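SPT6 (Antonospora locustae, PDB 2XP1) probably acts as a transcription elongation factor whose tandem SH2 domains enable its interaction with RNA polymerase II. Local coordinates at residues Lys122-Lys136 / Phe139-Val153. Residues are numbered along the deposited sequence; the frame is centred on the assembly and turned at random.
Sequences KVVYAFYFSRKYPGK and FAYNNGSILEEYIGV. With SO4 (sulfate ion), chain C.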
loop_
_atom_site.group_PDB
_atom_site.type_symbol
_atom_site.label_atom_id
_atom_site.label_comp_id
_atom_site.label_asym_id
_atom_site.label_seq_id
_atom_site.Cartn_x
_atom_site.Cartn_y
_atom_site.Cartn_z
ATOM N N LYS A 122 -12.061 -21.595 25.201
ATOM C CA LYS A 122 -11.453 -21.096 23.991
ATOM C C LYS A 122 -11.332 -19.588 24.090
ATOM O O LYS A 122 -11.963 -18.969 24.958
ATOM C CB LYS A 122 -12.304 -21.492 22.789
ATOM C CG LYS A 122 -13.713 -20.931 22.834
ATOM C CD LYS A 122 -14.341 -20.886 21.458
ATOM C CE LYS A 122 -15.443 -19.843 21.403
ATOM N NZ LYS A 122 -16.646 -20.344 20.698
ATOM N N VAL A 123 -10.513 -18.999 23.219
ATOM C CA VAL A 123 -10.509 -17.555 23.022
ATOM C C VAL A 123 -11.777 -17.115 22.309
ATOM O O VAL A 123 -12.146 -17.670 21.272
ATOM C CB VAL A 123 -9.324 -17.099 22.185
ATOM C CG1 VAL A 123 -9.375 -15.578 21.989
ATOM C CG2 VAL A 123 -8.039 -17.537 22.861
ATOM N N VAL A 124 -12.426 -16.117 22.897
ATOM C CA VAL A 124 -13.656 -15.540 22.398
ATOM C C VAL A 124 -13.279 -14.218 21.788
ATOM O O VAL A 124 -12.541 -13.437 22.392
ATOM C CB VAL A 124 -14.658 -15.300 23.541
ATOM C CG1 VAL A 124 -15.939 -14.733 23.001
ATOM C CG2 VAL A 124 -14.950 -16.602 24.278
ATOM N N TYR A 125 -13.758 -13.945 20.587
ATOM C CA TYR A 125 -13.356 -12.714 19.962
ATOM C C TYR A 125 -14.467 -12.131 19.175
ATOM O O TYR A 125 -15.343 -12.854 18.723
ATOM C CB TYR A 125 -12.156 -12.936 19.062
ATOM C CG TYR A 125 -12.361 -13.943 17.963
ATOM C CD1 TYR A 125 -12.723 -13.532 16.680
ATOM C CD2 TYR A 125 -12.203 -15.315 18.200
ATOM C CE1 TYR A 125 -12.892 -14.464 15.646
ATOM C CE2 TYR A 125 -12.377 -16.248 17.183
ATOM C CZ TYR A 125 -12.713 -15.808 15.900
ATOM O OH TYR A 125 -12.898 -16.722 14.879
ATOM N N ALA A 126 -14.417 -10.812 18.996
ATOM C CA ALA A 126 -15.497 -10.109 18.323
ATOM C C ALA A 126 -14.896 -9.026 17.517
ATOM O O ALA A 126 -13.753 -8.660 17.762
ATOM C CB ALA A 126 -16.476 -9.536 19.341
ATOM N N PHE A 127 -15.648 -8.509 16.548
ATOM C CA PHE A 127 -15.187 -7.348 15.769
ATOM C C PHE A 127 -16.265 -6.285 15.772
ATOM O O PHE A 127 -17.422 -6.604 15.649
ATOM C CB PHE A 127 -14.903 -7.694 14.304
ATOM C CG PHE A 127 -13.778 -8.626 14.100
ATOM C CD1 PHE A 127 -13.983 -10.012 14.175
ATOM C CD2 PHE A 127 -12.520 -8.138 13.771
ATOM C CE1 PHE A 127 -12.949 -10.910 13.974
ATOM C CE2 PHE A 127 -11.454 -9.005 13.558
ATOM C CZ PHE A 127 -11.669 -10.432 13.657
ATOM N N TYR A 128 -15.851 -5.024 15.897
ATOM C CA TYR A 128 -16.727 -3.873 15.786
ATOM C C TYR A 128 -15.928 -2.657 15.337
ATOM O O TYR A 128 -14.727 -2.593 15.559
ATOM C CB TYR A 128 -17.440 -3.608 17.102
ATOM C CG TYR A 128 -16.570 -3.547 18.353
ATOM C CD1 TYR A 128 -16.066 -2.322 18.821
ATOM C CD2 TYR A 128 -16.292 -4.702 19.093
ATOM C CE1 TYR A 128 -15.297 -2.252 19.971
ATOM C CE2 TYR A 128 -15.518 -4.642 20.251
ATOM C CZ TYR A 128 -15.029 -3.411 20.673
ATOM O OH TYR A 128 -14.266 -3.335 21.804
ATOM N N PHE A 129 -16.577 -1.711 14.670
ATOM C CA PHE A 129 -15.870 -0.516 14.211
ATOM C C PHE A 129 -15.577 0.337 15.393
ATOM O O PHE A 129 -16.390 0.408 16.299
ATOM C CB PHE A 129 -16.706 0.283 13.218
ATOM C CG PHE A 129 -16.726 -0.335 11.871
ATOM C CD1 PHE A 129 -17.891 -0.824 11.348
ATOM C CD2 PHE A 129 -15.566 -0.481 11.149
ATOM C CE1 PHE A 129 -17.910 -1.408 10.107
ATOM C CE2 PHE A 129 -15.585 -1.099 9.931
ATOM C CZ PHE A 129 -16.781 -1.568 9.414
ATOM N N SER A 130 -14.410 0.969 15.347
ATOM C CA SER A 130 -13.959 1.912 16.376
ATOM C C SER A 130 -14.681 3.230 16.211
ATOM O O SER A 130 -14.773 3.752 15.090
ATOM C CB SER A 130 -12.438 2.198 16.229
ATOM O OG SER A 130 -12.004 3.161 17.210
ATOM N N ARG A 131 -15.145 3.776 17.339
ATOM C CA ARG A 131 -15.703 5.134 17.411
ATOM C C ARG A 131 -14.620 6.160 17.823
ATOM O O ARG A 131 -14.690 7.341 17.442
ATOM C CB ARG A 131 -16.895 5.176 18.380
ATOM C CG ARG A 131 -18.220 4.686 17.785
ATOM C CD ARG A 131 -18.261 3.158 17.496
ATOM N NE ARG A 131 -19.564 2.779 16.945
ATOM C CZ ARG A 131 -19.876 1.635 16.328
ATOM N NH1 ARG A 131 -19.005 0.631 16.152
ATOM N NH2 ARG A 131 -21.117 1.506 15.879
ATOM N N LYS A 132 -13.625 5.708 18.589
ATOM C CA LYS A 132 -12.500 6.552 18.981
ATOM C C LYS A 132 -11.636 6.861 17.774
ATOM O O LYS A 132 -11.088 7.966 17.670
ATOM C CB LYS A 132 -11.670 5.894 20.091
ATOM C CG LYS A 132 -12.482 5.432 21.285
ATOM C CD LYS A 132 -11.614 5.281 22.553
ATOM C CE LYS A 132 -12.419 4.725 23.748
ATOM N NZ LYS A 132 -11.833 5.012 25.101
ATOM N N TYR A 133 -11.530 5.902 16.851
ATOM C CA TYR A 133 -10.760 6.108 15.622
ATOM C C TYR A 133 -11.523 5.699 14.367
ATOM O O TYR A 133 -11.325 4.611 13.812
ATOM C CB TYR A 133 -9.327 5.515 15.707
ATOM C CG TYR A 133 -8.582 5.962 16.971
ATOM C CD1 TYR A 133 -8.660 5.214 18.134
ATOM C CD2 TYR A 133 -7.847 7.151 17.007
ATOM C CE1 TYR A 133 -8.017 5.620 19.311
ATOM C CE2 TYR A 133 -7.189 7.572 18.196
ATOM C CZ TYR A 133 -7.283 6.788 19.336
ATOM O OH TYR A 133 -6.658 7.145 20.512
ATOM N N PRO A 134 -12.423 6.583 13.912
ATOM C CA PRO A 134 -13.266 6.229 12.789
ATOM C C PRO A 134 -12.370 5.817 11.664
ATOM O O PRO A 134 -11.438 6.557 11.322
ATOM C CB PRO A 134 -13.936 7.563 12.435
ATOM C CG PRO A 134 -13.979 8.292 13.726
ATOM C CD PRO A 134 -12.724 7.927 14.436
ATOM N N GLY A 135 -12.662 4.675 11.063
ATOM C CA GLY A 135 -11.803 4.119 10.025
ATOM C C GLY A 135 -11.094 2.870 10.524
ATOM O O GLY A 135 -10.627 2.076 9.715
ATOM N N LYS A 136 -10.977 2.700 11.839
ATOM C CA LYS A 136 -10.431 1.451 12.390
ATOM C C LYS A 136 -11.500 0.397 12.755
ATOM O O LYS A 136 -12.526 0.689 13.390
ATOM C CB LYS A 136 -9.595 1.721 13.645
ATOM C CG LYS A 136 -8.406 2.690 13.452
ATOM C CD LYS A 136 -7.363 2.094 12.510
ATOM C CE LYS A 136 -6.501 3.166 11.832
ATOM N NZ LYS A 136 -5.357 2.516 11.068
ATOM N N PHE A 139 -10.602 -5.300 16.838
ATOM C CA PHE A 139 -10.562 -6.731 17.107
ATOM C C PHE A 139 -10.431 -6.891 18.623
ATOM O O PHE A 139 -9.391 -6.544 19.185
ATOM C CB PHE A 139 -9.339 -7.376 16.430
ATOM C CG PHE A 139 -9.085 -8.787 16.863
ATOM C CD1 PHE A 139 -10.092 -9.761 16.749
ATOM C CD2 PHE A 139 -7.852 -9.156 17.401
ATOM C CE1 PHE A 139 -9.868 -11.081 17.159
ATOM C CE2 PHE A 139 -7.607 -10.483 17.813
ATOM C CZ PHE A 139 -8.619 -11.439 17.694
ATOM N N ALA A 140 -11.489 -7.411 19.254
ATOM C CA ALA A 140 -11.568 -7.604 20.701
ATOM C C ALA A 140 -11.508 -9.079 21.026
ATOM O O ALA A 140 -12.188 -9.884 20.400
ATOM C CB ALA A 140 -12.867 -7.029 21.262
ATOM N N TYR A 141 -10.701 -9.442 22.008
ATOM C CA TYR A 141 -10.634 -10.833 22.371
ATOM C C TYR A 141 -10.482 -11.095 23.849
ATOM O O TYR A 141 -9.887 -10.300 24.561
ATOM C CB TYR A 141 -9.590 -11.569 21.550
ATOM C CG TYR A 141 -8.170 -11.160 21.771
ATOM C CD1 TYR A 141 -7.329 -11.955 22.553
ATOM C CD2 TYR A 141 -7.633 -10.025 21.155
ATOM C CE1 TYR A 141 -5.996 -11.616 22.765
ATOM C CE2 TYR A 141 -6.281 -9.679 21.343
ATOM C CZ TYR A 141 -5.472 -10.494 22.155
ATOM O OH TYR A 141 -4.139 -10.204 22.376
ATOM N N ASN A 142 -11.019 -12.228 24.290
ATOM C CA ASN A 142 -10.976 -12.622 25.682
ATOM C C ASN A 142 -10.313 -13.999 25.867
ATOM O O ASN A 142 -10.836 -15.038 25.407
ATOM C CB ASN A 142 -12.388 -12.570 26.278
ATOM C CG ASN A 142 -12.390 -12.489 27.798
ATOM O OD1 ASN A 142 -11.340 -12.389 28.434
ATOM N ND2 ASN A 142 -13.578 -12.538 28.389
ATOM N N ASN A 143 -9.145 -13.974 26.527
ATOM C CA ASN A 143 -8.332 -15.159 26.842
ATOM C C ASN A 143 -8.133 -15.313 28.362
ATOM O O ASN A 143 -7.320 -16.102 28.815
ATOM C CB ASN A 143 -6.965 -15.066 26.141
ATOM C CG ASN A 143 -6.099 -13.899 26.660
ATOM O OD1 ASN A 143 -6.537 -13.086 27.482
ATOM N ND2 ASN A 143 -4.865 -13.823 26.176
ATOM N N GLY A 144 -8.911 -14.565 29.132
ATOM C CA GLY A 144 -8.680 -14.377 30.552
ATOM C C GLY A 144 -9.001 -12.920 30.799
ATOM O O GLY A 144 -9.906 -12.602 31.582
ATOM N N SER A 145 -8.281 -12.037 30.099
ATOM C CA SER A 145 -8.639 -10.608 30.034
ATOM C C SER A 145 -9.021 -10.116 28.616
ATOM O O SER A 145 -8.459 -10.568 27.607
ATOM C CB SER A 145 -7.547 -9.711 30.670
ATOM O OG SER A 145 -6.225 -10.174 30.400
ATOM N N ILE A 146 -9.985 -9.199 28.557
ATOM C CA ILE A 146 -10.395 -8.572 27.301
ATOM C C ILE A 146 -9.322 -7.572 26.798
ATOM O O ILE A 146 -9.110 -6.523 27.412
ATOM C CB ILE A 146 -11.807 -7.908 27.422
ATOM C CG1 ILE A 146 -12.788 -8.849 28.121
ATOM C CG2 ILE A 146 -12.379 -7.542 26.044
ATOM C CD1 ILE A 146 -13.996 -8.145 28.762
ATOM N N LEU A 147 -8.646 -7.930 25.694
ATOM C CA LEU A 147 -7.673 -7.065 24.986
ATOM C C LEU A 147 -8.289 -6.551 23.672
ATOM O O LEU A 147 -9.304 -7.079 23.233
ATOM C CB LEU A 147 -6.349 -7.807 24.698
ATOM C CG LEU A 147 -5.657 -8.764 25.694
ATOM C CD1 LEU A 147 -4.218 -8.950 25.289
ATOM C CD2 LEU A 147 -5.696 -8.265 27.127
ATOM N N GLU A 148 -7.685 -5.529 23.052
ATOM C CA GLU A 148 -8.242 -4.920 21.840
ATOM C C GLU A 148 -7.135 -4.529 20.904
ATOM O O GLU A 148 -6.077 -4.141 21.363
ATOM C CB GLU A 148 -8.993 -3.644 22.156
ATOM C CG GLU A 148 -10.343 -3.810 22.746
ATOM C CD GLU A 148 -10.845 -2.495 23.300
ATOM O OE1 GLU A 148 -10.154 -1.462 23.151
ATOM O OE2 GLU A 148 -11.930 -2.488 23.898
ATOM N N GLU A 149 -7.379 -4.623 19.598
ATOM C CA GLU A 149 -6.382 -4.261 18.618
ATOM C C GLU A 149 -7.051 -3.572 17.470
ATOM O O GLU A 149 -8.193 -3.885 17.138
ATOM C CB GLU A 149 -5.654 -5.483 18.082
ATOM C CG GLU A 149 -4.863 -6.337 19.082
ATOM C CD GLU A 149 -4.007 -7.394 18.369
ATOM O OE1 GLU A 149 -4.479 -8.536 18.223
ATOM O OE2 GLU A 149 -2.873 -7.072 17.935
ATOM N N TYR A 150 -6.331 -2.665 16.823
ATOM C CA TYR A 150 -6.925 -1.922 15.756
ATOM C C TYR A 150 -6.513 -2.456 14.410
ATOM O O TYR A 150 -5.322 -2.665 14.157
ATOM C CB TYR A 150 -6.552 -0.442 15.863
ATOM C CG TYR A 150 -7.242 0.330 16.990
ATOM C CD1 TYR A 150 -8.546 0.031 17.387
ATOM C CD2 TYR A 150 -6.580 1.364 17.653
ATOM C CE1 TYR A 150 -9.176 0.728 18.414
ATOM C CE2 TYR A 150 -7.207 2.083 18.669
ATOM C CZ TYR A 150 -8.503 1.759 19.052
ATOM O OH TYR A 150 -9.126 2.475 20.070
ATOM N N ILE A 151 -7.487 -2.635 13.529
ATOM C CA ILE A 151 -7.188 -3.001 12.179
ATOM C C ILE A 151 -7.581 -1.852 11.274
ATOM O O ILE A 151 -8.662 -1.302 11.415
ATOM C CB ILE A 151 -7.963 -4.286 11.804
ATOM C CG1 ILE A 151 -7.500 -5.445 12.693
ATOM C CG2 ILE A 151 -7.809 -4.633 10.345
ATOM C CD1 ILE A 151 -8.496 -6.645 12.716
ATOM N N GLY A 152 -6.727 -1.496 10.321
ATOM C CA GLY A 152 -7.064 -0.421 9.370
ATOM C C GLY A 152 -8.054 -0.903 8.332
ATOM O O GLY A 152 -8.005 -2.048 7.900
ATOM N N VAL A 153 -8.967 -0.044 7.916
ATOM C CA VAL A 153 -9.892 -0.433 6.861
ATOM C C VAL A 153 -9.738 0.450 5.612
ATOM O O VAL A 153 -10.223 1.596 5.595
ATOM C CB VAL A 153 -11.384 -0.395 7.313
ATOM C CG1 VAL A 153 -12.249 -0.894 6.238
ATOM C CG2 VAL A 153 -11.618 -1.222 8.589
HETATM S S SO4 C . -12.928 2.010 20.328
HETATM O O1 SO4 C . -12.786 2.049 21.788
HETATM O O2 SO4 C . -14.016 2.915 19.933
HETATM O O3 SO4 C . -13.255 0.661 19.881
HETATM O O4 SO4 C . -11.668 2.407 19.716
#
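Sulfate oxygen O4 is gripped by two hydroxyls, one from each side of the contact: Ser130 OG and Tyr150 OH each donate to it, both at 2.6 Å. A second sulfate oxygen, O2, takes the backbone N-H of Arg131 (3.0 Å) and that of Lys132, while Thr138 adds another hydroxyl to the anion. Ser130 OG, carried anti to its backbone N (chi1 178°), also accepts from the N of Tyr133 in an ST motif, which probably helps to hold the loop that wraps the sulfate. The Tyr150 hydroxyl comes in at the edge of the Tyr133 ring, 3.4 Å from CD1 of Tyr133, and the two phenol rings lie oblique at 64°.

Farther along, strands 124-129 and 139-142 run antiparallel, with paired backbone bonds joining Val124 to Asn142 and Ala126 to Ala140; the shortest, from Asn142 N to Val124 O, is 2.7 Å. On the sheet face facing helix 167-175, Phe139 CD1 sits over one face of the Phe127 ring, 3.5 Å from Phe127 CZ, and Ile151 CD1 meets that ring's edge. Were Phe127 an alanine, Phe139 CD1 and Ile151 CD1 would probably lose their shared aromatic partner, opening a gap beneath the helix. On the other face, Tyr128 CE2 touches Ala140 CB. Consecutive antiparallel strands joined by such a loop are characteristic of the SH2 fold; the sulfate, probably a crystallisation ion, lies where SH2 domains that bind phosphotyrosine would be expected to hold the phosphate.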